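Side-chain contacts in 2-Keto-3-deoxy-(6-phospho-)gluconate aldolase (Thermoproteus tenax, PDB 2R91), which is an aldolase of the dihydrodipicolinate synthetase family, built on a TIM-barrel fold, with four chains in its assembly: residues P6-F11 with A22-N27; K26-K31 with Y200-L205; V194-N199 with I237-A242; V247-G252 with K279-L284. All blocks are in the same frame, centred on the assembly; numbering follows the deposited sequence.

Interaction 1 of 4, residues P6-F11 with A22-N27; sequences PVITTF and ANHVKN
The imidazole of His24 has Ile8 over one of its faces, while Val7 comes up at the ring's edge, close to its plane. Both belong to the chain leaving barrel strand 2-6 in this TIM barrel, and the ring stands on helix 18-30, so the contact fastens the loop at the end of a strand to a helix of the outer layer. Over the face, Ile8 CD1 makes a CH-pi contact 4.3 Å from the His24 ring centroid, 25° off the normal and displaced toward the rim. The neighbouring carbon of the same arm is nearer to a ring atom, with Ile8 CG1 3.7 Å from His24 NE2. Although the CB of Ile8 does not aim at the helix, its first torsion (chi1 51°) tucks CG1 between the backbone N and the carbonyl carbon, and the extended CG1-CD1 arm then crosses the imidazole at about a right angle. His24 itself has CG anti to its backbone N (chi1 177°), which carries the ring out toward the loop. Its rotation is fixed at both nitrogens: ND1 is hydrogen-bonded to Tyr253 OH and NE2 to Asn199 OD1, an oxygen that also holds Ile8 N. A buried polar ring is thus satisfied at each nitrogen while aliphatic groups pack round it, Val247 of helix 239-251 among them. At the edge, a single methyl serves two residues of the helix: Val7 CG2 lies 3.6 Å from His24 CD2 and 4.0 Å from Val25 CG2.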
# COMPACT_ATOMS: atom_id res chain seq x y z
N PRO A 6 10.69 24.62 -6.00
CA PRO A 6 11.60 23.73 -5.26
C PRO A 6 12.77 23.57 -6.22
O PRO A 6 12.80 22.68 -7.09
CB PRO A 6 10.77 22.44 -5.08
CG PRO A 6 9.89 22.39 -6.38
CD PRO A 6 9.65 23.87 -6.76
N VAL A 7 13.73 24.49 -6.08
CA VAL A 7 14.78 24.68 -7.06
C VAL A 7 15.76 23.53 -7.10
O VAL A 7 16.07 22.92 -6.06
CB VAL A 7 15.48 26.05 -6.81
CG1 VAL A 7 16.31 26.00 -5.50
CG2 VAL A 7 16.31 26.46 -8.03
N ILE A 8 16.22 23.20 -8.31
CA ILE A 8 17.27 22.20 -8.46
C ILE A 8 18.59 22.69 -7.84
O ILE A 8 18.88 23.88 -7.86
CB ILE A 8 17.52 21.82 -9.95
CG1 ILE A 8 17.73 23.08 -10.80
CG2 ILE A 8 16.35 20.95 -10.51
CD1 ILE A 8 18.18 22.83 -12.24
N THR A 9 19.39 21.74 -7.37
CA THR A 9 20.72 22.01 -6.89
C THR A 9 21.69 21.68 -8.05
O THR A 9 21.78 20.54 -8.49
CB THR A 9 21.00 21.14 -5.66
OG1 THR A 9 20.06 21.46 -4.62
CG2 THR A 9 22.43 21.34 -5.17
N THR A 10 22.39 22.70 -8.54
CA THR A 10 23.15 22.60 -9.79
C THR A 10 24.61 22.19 -9.53
O THR A 10 25.43 23.06 -9.22
CB THR A 10 23.15 23.95 -10.54
OG1 THR A 10 23.60 24.98 -9.65
CG2 THR A 10 21.72 24.37 -11.04
N PHE A 11 24.93 20.89 -9.65
CA PHE A 11 26.31 20.41 -9.56
C PHE A 11 27.03 20.58 -10.92
O PHE A 11 26.40 20.49 -12.00
CB PHE A 11 26.38 18.92 -9.17
CG PHE A 11 25.97 18.63 -7.77
CD1 PHE A 11 26.92 18.58 -6.74
CD2 PHE A 11 24.64 18.40 -7.45
CE1 PHE A 11 26.53 18.33 -5.43
CE2 PHE A 11 24.25 18.10 -6.15
CZ PHE A 11 25.21 18.09 -5.13
N ALA A 22 22.70 30.64 -9.64
CA ALA A 22 22.26 32.04 -9.63
C ALA A 22 21.61 32.44 -10.93
O ALA A 22 20.64 33.15 -10.90
CB ALA A 22 23.47 33.00 -9.34
N ASN A 23 22.19 32.03 -12.05
CA ASN A 23 21.61 32.33 -13.35
C ASN A 23 20.21 31.73 -13.41
O ASN A 23 19.25 32.41 -13.79
CB ASN A 23 22.48 31.75 -14.47
CG ASN A 23 21.84 31.92 -15.86
OD1 ASN A 23 21.81 33.03 -16.40
ND2 ASN A 23 21.36 30.82 -16.44
N HIS A 24 20.11 30.46 -13.01
CA HIS A 24 18.81 29.73 -13.04
C HIS A 24 17.79 30.40 -12.13
O HIS A 24 16.69 30.71 -12.54
CB HIS A 24 19.03 28.27 -12.61
CG HIS A 24 17.76 27.45 -12.55
ND1 HIS A 24 16.92 27.30 -13.63
CD2 HIS A 24 17.19 26.75 -11.53
CE1 HIS A 24 15.89 26.53 -13.29
NE2 HIS A 24 16.03 26.19 -12.02
N VAL A 25 18.15 30.68 -10.88
CA VAL A 25 17.22 31.35 -9.98
C VAL A 25 16.73 32.71 -10.51
O VAL A 25 15.54 33.05 -10.43
CB VAL A 25 17.81 31.50 -8.58
CG1 VAL A 25 16.98 32.51 -7.78
CG2 VAL A 25 17.87 30.13 -7.84
N LYS A 26 17.65 33.50 -11.05
CA LYS A 26 17.29 34.82 -11.53
C LYS A 26 16.38 34.73 -12.77
O LYS A 26 15.47 35.53 -12.92
CB LYS A 26 18.56 35.63 -11.81
CG LYS A 26 19.31 36.00 -10.50
CD LYS A 26 20.77 36.45 -10.80
CE LYS A 26 21.63 36.50 -9.52
NZ LYS A 26 23.09 36.64 -9.88
N ASN A 27 16.63 33.75 -13.63
CA ASN A 27 15.71 33.50 -14.75
C ASN A 27 14.30 33.14 -14.27
O ASN A 27 13.30 33.78 -14.64
CB ASN A 27 16.24 32.40 -15.67
CG ASN A 27 15.26 32.08 -16.80
OD1 ASN A 27 14.95 32.96 -17.60
ND2 ASN A 27 14.74 30.85 -16.84

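Interaction 2 of 4, residues K26-K31 with Y200-L205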
# COMPACT_ATOMS: atom_id res chain seq x y z
N LYS A 26 17.65 33.50 -11.05
CA LYS A 26 17.29 34.82 -11.53
C LYS A 26 16.38 34.73 -12.77
O LYS A 26 15.47 35.53 -12.92
CB LYS A 26 18.56 35.63 -11.81
CG LYS A 26 19.31 36.00 -10.50
CD LYS A 26 20.77 36.45 -10.80
CE LYS A 26 21.63 36.50 -9.52
NZ LYS A 26 23.09 36.64 -9.88
N ASN A 27 16.63 33.75 -13.63
CA ASN A 27 15.71 33.50 -14.75
C ASN A 27 14.30 33.14 -14.27
O ASN A 27 13.30 33.78 -14.64
CB ASN A 27 16.24 32.40 -15.67
CG ASN A 27 15.26 32.08 -16.80
OD1 ASN A 27 14.95 32.96 -17.60
ND2 ASN A 27 14.74 30.85 -16.84
N ILE A 28 14.19 32.12 -13.43
CA ILE A 28 12.83 31.68 -13.10
C ILE A 28 12.06 32.71 -12.27
O ILE A 28 10.85 32.84 -12.39
CB ILE A 28 12.81 30.24 -12.49
CG1 ILE A 28 13.34 30.25 -11.05
CG2 ILE A 28 13.61 29.29 -13.40
CD1 ILE A 28 13.53 28.80 -10.43
N THR A 29 12.75 33.46 -11.42
CA THR A 29 12.03 34.49 -10.67
C THR A 29 11.61 35.65 -11.61
O THR A 29 10.62 36.33 -11.35
CB THR A 29 12.84 35.05 -9.45
OG1 THR A 29 14.10 35.51 -9.92
CG2 THR A 29 13.09 33.95 -8.40
N SER A 30 12.33 35.85 -12.71
CA SER A 30 11.88 36.82 -13.70
C SER A 30 10.61 36.38 -14.46
O SER A 30 9.90 37.20 -15.05
CB SER A 30 12.98 37.15 -14.70
OG SER A 30 13.05 36.17 -15.73
N LYS A 31 10.34 35.08 -14.44
CA LYS A 31 9.26 34.49 -15.20
C LYS A 31 8.08 34.08 -14.35
O LYS A 31 7.21 33.34 -14.81
CB LYS A 31 9.76 33.30 -16.02
CG LYS A 31 10.68 33.74 -17.15
CD LYS A 31 10.99 32.63 -18.12
CE LYS A 31 11.97 33.11 -19.15
NZ LYS A 31 12.18 32.08 -20.20
N TYR A 200 11.46 24.46 -14.91
CA TYR A 200 11.63 24.43 -16.37
C TYR A 200 10.55 25.18 -17.14
O TYR A 200 10.81 25.60 -18.26
CB TYR A 200 11.78 22.99 -16.89
CG TYR A 200 10.75 21.98 -16.39
CD1 TYR A 200 9.55 21.77 -17.07
CD2 TYR A 200 11.04 21.16 -15.29
CE1 TYR A 200 8.62 20.80 -16.62
CE2 TYR A 200 10.13 20.20 -14.84
CZ TYR A 200 8.93 20.01 -15.52
OH TYR A 200 8.04 19.07 -15.07
N LEU A 201 9.36 25.33 -16.56
CA LEU A 201 8.27 26.05 -17.22
C LEU A 201 7.51 26.97 -16.28
O LEU A 201 6.27 26.89 -16.17
CB LEU A 201 7.28 25.06 -17.92
CG LEU A 201 7.82 24.54 -19.25
CD1 LEU A 201 7.05 23.27 -19.72
CD2 LEU A 201 7.77 25.67 -20.30
N PRO A 202 8.23 27.90 -15.62
CA PRO A 202 7.56 28.84 -14.72
C PRO A 202 6.49 29.64 -15.47
O PRO A 202 5.47 29.98 -14.90
CB PRO A 202 8.72 29.78 -14.26
CG PRO A 202 9.80 29.63 -15.31
CD PRO A 202 9.69 28.14 -15.67
N GLU A 203 6.75 29.96 -16.74
CA GLU A 203 5.79 30.77 -17.51
C GLU A 203 4.49 30.00 -17.75
O GLU A 203 3.45 30.60 -17.87
CB GLU A 203 6.39 31.28 -18.82
CG GLU A 203 6.88 30.22 -19.82
CD GLU A 203 8.35 29.77 -19.58
OE1 GLU A 203 8.66 29.27 -18.51
OE2 GLU A 203 9.20 29.93 -20.48
N LEU A 204 4.57 28.68 -17.82
CA LEU A 204 3.36 27.84 -17.90
C LEU A 204 2.56 27.88 -16.60
O LEU A 204 1.32 27.99 -16.61
CB LEU A 204 3.72 26.40 -18.29
CG LEU A 204 2.58 25.40 -18.68
CD1 LEU A 204 3.13 24.15 -19.33
CD2 LEU A 204 1.80 24.96 -17.48
N LEU A 205 3.24 27.80 -15.46
CA LEU A 205 2.54 27.84 -14.18
C LEU A 205 1.87 29.20 -14.00
O LEU A 205 0.77 29.29 -13.47
CB LEU A 205 3.51 27.57 -12.99
CG LEU A 205 4.30 26.25 -13.00
CD1 LEU A 205 4.89 26.02 -11.59
CD2 LEU A 205 3.42 25.06 -13.42
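Lys31 and Glu203 are brought alongside each other by quite different torsions. Lys31 has CG anti to its carbonyl carbon (chi1 -70°) and runs out fully extended, whereas Glu203 puts CG between its backbone N and carbonyl carbon and bends sharply at chi2 (-87°). The two chains lie alongside with their ends in the same direction, and their charged ends form a long salt bridge of 3.7 Å between Lys31 NZ and Glu203 OE2. The lysine methylenes share in the contact, Lys31 CD lying 4.0 Å from Glu203 OE2. Closer partners of both charges lie on Gln251, whose OE1 is hydrogen-bonded to Lys31 NZ and whose NE2 binds Glu203 OE1; one amide thus bridges the ion pair and probably steadies it.

Beneath this polar layer the packing is apolar and more deeply buried. Pro202 CG sits 3.7 Å from Lys31 CB and 4.2 Å from Ile28 CB, so the pyrrolidine ring touches the last turn of one helix and the residue just after it. Within that turn Ser30 OG donates to Asn27 O at 2.6 Å on a carbonyl lone pair.

In the fold, the contact joins the C-terminal end of helix 18-30 to the beginning of helix 202-213, where Leu201 occupies the N-cap position. These helices follow strands 2-6 and 192-193, the first and last of the barrel, while helix 239-251 supplies Gln251 beside them.

Interaction 3 of 4, residues V194-N199 with I237-A242; sequences VASSAN and IGYAAA
Ser196 and Tyr239 meet at one tight point: Ser196 OG and Tyr239 OH are hydrogen-bonded at 2.7 Å, the serine oxygen lying at the edge of the phenol ring and in its plane. Approaching from the CE2 side, the same Ser196 OG is 3.3 Å from Tyr239 CE2, and Ser196 CB follows at 3.8 Å from Tyr239 OH. Tyr239 has CG anti to its backbone N (chi1 -172°), a torsion that holds the ring away from its own helix and lets the hydroxyl span the gap. The bond belongs to a longer network: Ser196 OG also bonds Asp179 OD2, its stronger partner, and Tyr239 OH bonds Tyr200 OH.

Elsewhere the contact is loose. The nearest CA atoms, those of Ser196 and Ala240, are 9.2 Å apart, and only about 80 Å² is buried in all. Tyr239 remains partly exposed, with Arg235 making a cation-pi contact to its ring, and a bound sulfate ion lies about 5 Å from the side chain of Ser196, consistent with a pocket beside it. The backbone that carries the serine is held by its own turn: Ser196 O accepts two N-H groups of Asn199, ND2 at 2.9 Å, on a lone pair, and the backbone N at 3.0 Å.

The turn 194-199 leaves barrel strand 192-193 and leads toward helix 202-213; Val194 packs on strand 2-6, while Tyr239 opens helix 239-251 just after Gly238, the N-cap, and rests on Ala234 of helix 217-237.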
# COMPACT_ATOMS: atom_id res chain seq x y z
N VAL A 194 3.99 24.50 -4.86
CA VAL A 194 5.43 24.31 -4.86
C VAL A 194 5.77 23.16 -5.80
O VAL A 194 6.15 22.08 -5.38
CB VAL A 194 6.00 24.00 -3.43
CG1 VAL A 194 7.54 23.99 -3.44
CG2 VAL A 194 5.51 25.00 -2.41
N ALA A 195 5.65 23.40 -7.09
CA ALA A 195 5.80 22.35 -8.08
C ALA A 195 7.18 22.35 -8.75
O ALA A 195 7.70 23.40 -9.15
CB ALA A 195 4.64 22.47 -9.14
N SER A 196 7.73 21.16 -8.96
CA SER A 196 9.04 20.99 -9.61
C SER A 196 9.13 21.64 -10.98
O SER A 196 10.20 22.11 -11.38
CB SER A 196 9.36 19.49 -9.73
OG SER A 196 8.52 18.87 -10.71
N SER A 197 8.00 21.70 -11.71
CA SER A 197 8.00 22.32 -13.04
C SER A 197 8.22 23.85 -13.03
O SER A 197 8.44 24.45 -14.08
CB SER A 197 6.67 22.03 -13.78
OG SER A 197 5.58 22.50 -13.03
N ALA A 198 8.16 24.49 -11.86
CA ALA A 198 8.59 25.90 -11.81
C ALA A 198 10.07 26.05 -12.20
O ALA A 198 10.50 27.15 -12.54
CB ALA A 198 8.31 26.54 -10.45
N ASN A 199 10.83 24.97 -12.15
CA ASN A 199 12.20 25.02 -12.66
C ASN A 199 12.28 25.22 -14.16
O ASN A 199 13.10 25.98 -14.64
CB ASN A 199 12.98 23.75 -12.30
CG ASN A 199 13.37 23.72 -10.85
OD1 ASN A 199 14.30 24.42 -10.45
ND2 ASN A 199 12.62 22.97 -10.05
N ILE A 237 12.17 8.36 -17.87
CA ILE A 237 13.64 8.17 -17.79
C ILE A 237 14.32 8.48 -16.46
O ILE A 237 15.55 8.46 -16.38
CB ILE A 237 14.41 8.98 -18.84
CG1 ILE A 237 13.94 10.44 -18.80
CG2 ILE A 237 14.35 8.34 -20.23
CD1 ILE A 237 14.71 11.28 -19.69
N GLY A 238 13.54 8.79 -15.43
CA GLY A 238 14.14 9.16 -14.15
C GLY A 238 13.86 10.64 -13.92
O GLY A 238 14.64 11.50 -14.34
N TYR A 239 12.75 10.92 -13.26
CA TYR A 239 12.23 12.29 -13.19
C TYR A 239 13.26 13.27 -12.61
O TYR A 239 13.48 14.34 -13.16
CB TYR A 239 10.94 12.36 -12.38
CG TYR A 239 10.35 13.75 -12.51
CD1 TYR A 239 9.80 14.15 -13.71
CD2 TYR A 239 10.42 14.67 -11.44
CE1 TYR A 239 9.29 15.43 -13.87
CE2 TYR A 239 9.90 15.95 -11.59
CZ TYR A 239 9.34 16.32 -12.82
OH TYR A 239 8.84 17.57 -13.01
N ALA A 240 13.87 12.89 -11.49
CA ALA A 240 14.74 13.84 -10.73
C ALA A 240 15.92 14.31 -11.58
O ALA A 240 16.23 15.51 -11.64
CB ALA A 240 15.22 13.18 -9.41
N ALA A 241 16.53 13.38 -12.32
CA ALA A 241 17.57 13.75 -13.30
C ALA A 241 17.03 14.50 -14.53
O ALA A 241 17.67 15.42 -15.07
CB ALA A 241 18.36 12.52 -13.74
N ALA A 242 15.83 14.12 -14.98
CA ALA A 242 15.24 14.74 -16.16
C ALA A 242 14.90 16.23 -15.97
O ALA A 242 14.94 17.00 -16.92
CB ALA A 242 13.95 13.91 -16.63

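Interaction 4 of 4, residues V247-G252 with K279-L284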
# COMPACT_ATOMS: atom_id res chain seq x y z
N VAL A 247 14.94 21.89 -17.90
CA VAL A 247 15.39 23.29 -17.82
C VAL A 247 16.20 23.68 -19.07
O VAL A 247 15.94 24.73 -19.67
CB VAL A 247 16.25 23.56 -16.55
CG1 VAL A 247 16.78 25.05 -16.52
CG2 VAL A 247 15.44 23.25 -15.30
N GLU A 248 17.17 22.86 -19.47
CA GLU A 248 17.95 23.20 -20.67
C GLU A 248 17.04 23.31 -21.89
O GLU A 248 17.10 24.29 -22.66
CB GLU A 248 19.06 22.16 -20.91
CG GLU A 248 19.94 22.00 -19.68
CD GLU A 248 21.38 21.63 -19.97
OE1 GLU A 248 21.76 21.42 -21.17
OE2 GLU A 248 22.15 21.56 -18.97
N ILE A 249 16.18 22.31 -22.07
CA ILE A 249 15.24 22.30 -23.21
C ILE A 249 14.36 23.54 -23.30
O ILE A 249 14.30 24.20 -24.34
CB ILE A 249 14.33 21.05 -23.17
CG1 ILE A 249 15.16 19.80 -23.47
CG2 ILE A 249 13.16 21.20 -24.20
CD1 ILE A 249 14.42 18.46 -23.15
N PHE A 250 13.67 23.88 -22.21
CA PHE A 250 12.69 24.93 -22.27
C PHE A 250 13.23 26.34 -21.97
O PHE A 250 12.61 27.34 -22.38
CB PHE A 250 11.54 24.62 -21.31
CG PHE A 250 10.66 23.48 -21.77
CD1 PHE A 250 9.76 23.64 -22.82
CD2 PHE A 250 10.71 22.26 -21.13
CE1 PHE A 250 8.93 22.58 -23.24
CE2 PHE A 250 9.88 21.20 -21.55
CZ PHE A 250 9.01 21.36 -22.59
N GLN A 251 14.32 26.41 -21.21
CA GLN A 251 14.87 27.72 -20.79
C GLN A 251 16.17 28.08 -21.53
O GLN A 251 16.57 29.24 -21.53
CB GLN A 251 15.10 27.77 -19.26
CG GLN A 251 13.84 27.59 -18.43
CD GLN A 251 12.78 28.61 -18.80
OE1 GLN A 251 13.07 29.81 -18.92
NE2 GLN A 251 11.53 28.13 -19.02
N GLY A 252 16.83 27.11 -22.13
CA GLY A 252 17.91 27.40 -23.06
C GLY A 252 19.26 27.79 -22.45
O GLY A 252 20.06 28.48 -23.09
N LYS A 279 6.82 18.14 -29.35
CA LYS A 279 5.45 18.45 -29.72
C LYS A 279 4.78 19.36 -28.68
O LYS A 279 4.31 20.46 -29.02
CB LYS A 279 4.67 17.16 -29.92
CG LYS A 279 3.17 17.30 -29.86
CD LYS A 279 2.60 17.88 -31.11
CE LYS A 279 1.14 17.45 -31.23
NZ LYS A 279 0.44 18.23 -32.28
N ALA A 280 4.75 18.92 -27.41
CA ALA A 280 4.18 19.75 -26.35
C ALA A 280 4.81 21.13 -26.34
O ALA A 280 4.14 22.13 -26.12
CB ALA A 280 4.33 19.08 -24.98
N LYS A 281 6.11 21.18 -26.60
CA LYS A 281 6.82 22.45 -26.62
C LYS A 281 6.27 23.40 -27.69
O LYS A 281 6.07 24.60 -27.42
CB LYS A 281 8.30 22.22 -26.87
CG LYS A 281 9.09 23.48 -26.84
CD LYS A 281 10.57 23.22 -26.73
CE LYS A 281 11.35 24.50 -26.93
NZ LYS A 281 12.81 24.23 -27.22
N SER A 282 6.07 22.87 -28.90
CA SER A 282 5.58 23.68 -30.01
C SER A 282 4.18 24.23 -29.73
O SER A 282 3.85 25.34 -30.15
CB SER A 282 5.61 22.89 -31.32
OG SER A 282 4.60 21.89 -31.35
N GLN A 283 3.38 23.47 -28.99
CA GLN A 283 2.02 23.87 -28.62
C GLN A 283 1.96 25.00 -27.59
O GLN A 283 0.86 25.40 -27.18
CB GLN A 283 1.23 22.67 -28.08
CG GLN A 283 0.78 21.66 -29.12
CD GLN A 283 0.16 20.41 -28.49
OE1 GLN A 283 -0.95 20.00 -28.85
NE2 GLN A 283 0.88 19.80 -27.54
N LEU A 284 3.11 25.51 -27.17
CA LEU A 284 3.16 26.46 -26.06
C LEU A 284 3.15 27.93 -26.48
O LEU A 284 4.09 28.42 -27.10
CB LEU A 284 4.34 26.16 -25.13
CG LEU A 284 4.05 25.08 -24.09
CD1 LEU A 284 5.27 24.79 -23.25
CD2 LEU A 284 2.89 25.50 -23.22
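Lys281 reaches across to Phe250 and Ile249 along the whole length of its side chain. Lys281 CB begins beside the aromatic ring, 3.7 Å from Phe250 CE1, and CG keeps the same distance from that atom. Next, Lys281 CD lies 4.0 Å from Phe250 CD1 and 4.1 Å from Ile249 CG2, passing from the ring to the aliphatic branch. Lys281 CE then comes within 3.9 Å of Ile249 O, and Lys281 NZ completes the run with a hydrogen bond of 3.2 Å to that same oxygen. The donor stands above the carbonyl plane, 39° out of it, so the bond does not use a lone pair directly. This straight path depends on a chain extended throughout, with CG anti to the backbone N (chi1 -178°). The lysine and phenylalanine side chains run antiparallel past one another, the methylenes meeting the ring obliquely. The ring itself is backed by its sequence neighbour, Ile249 CG2 lying over its centre. Ile230 of helix 217-237 touches both Phe250 and Ala280, placing the pair of segments against a third helix.

This surface contact joins the last turn of helix 239-251 to the short helix 278-282 near the C terminus. Its chemistry is that of an amphipathic lysine: the methylenes pack beside an aromatic ring, and the ammonium ends on a carbonyl near the C-terminal end of a helix, where its positive charge probably complements the negative end of the helix dipole.

How the interactions relate
From the N terminus, interaction 1 closes first, a short loop holding most of the small hairpin of strands 11-12 and 15-16. Interaction 2 opens on the same helix, 18-30, sharing Lys26 and Asn27 with it, and spans almost the whole barrel before closing at 200-205. Interaction 3 opens at 194-199, before interaction 2 has closed, so these two cross; it shuts over helices 202-213 and 217-237. Interaction 4 follows in series on helix 239-251, which it shares with interaction 3, and ties in the C-terminal helix. Together they tie the segments that follow the barrel's first and last strands to the surrounding helices, with Asn199 and Gln251 as residues where separate contacts meet.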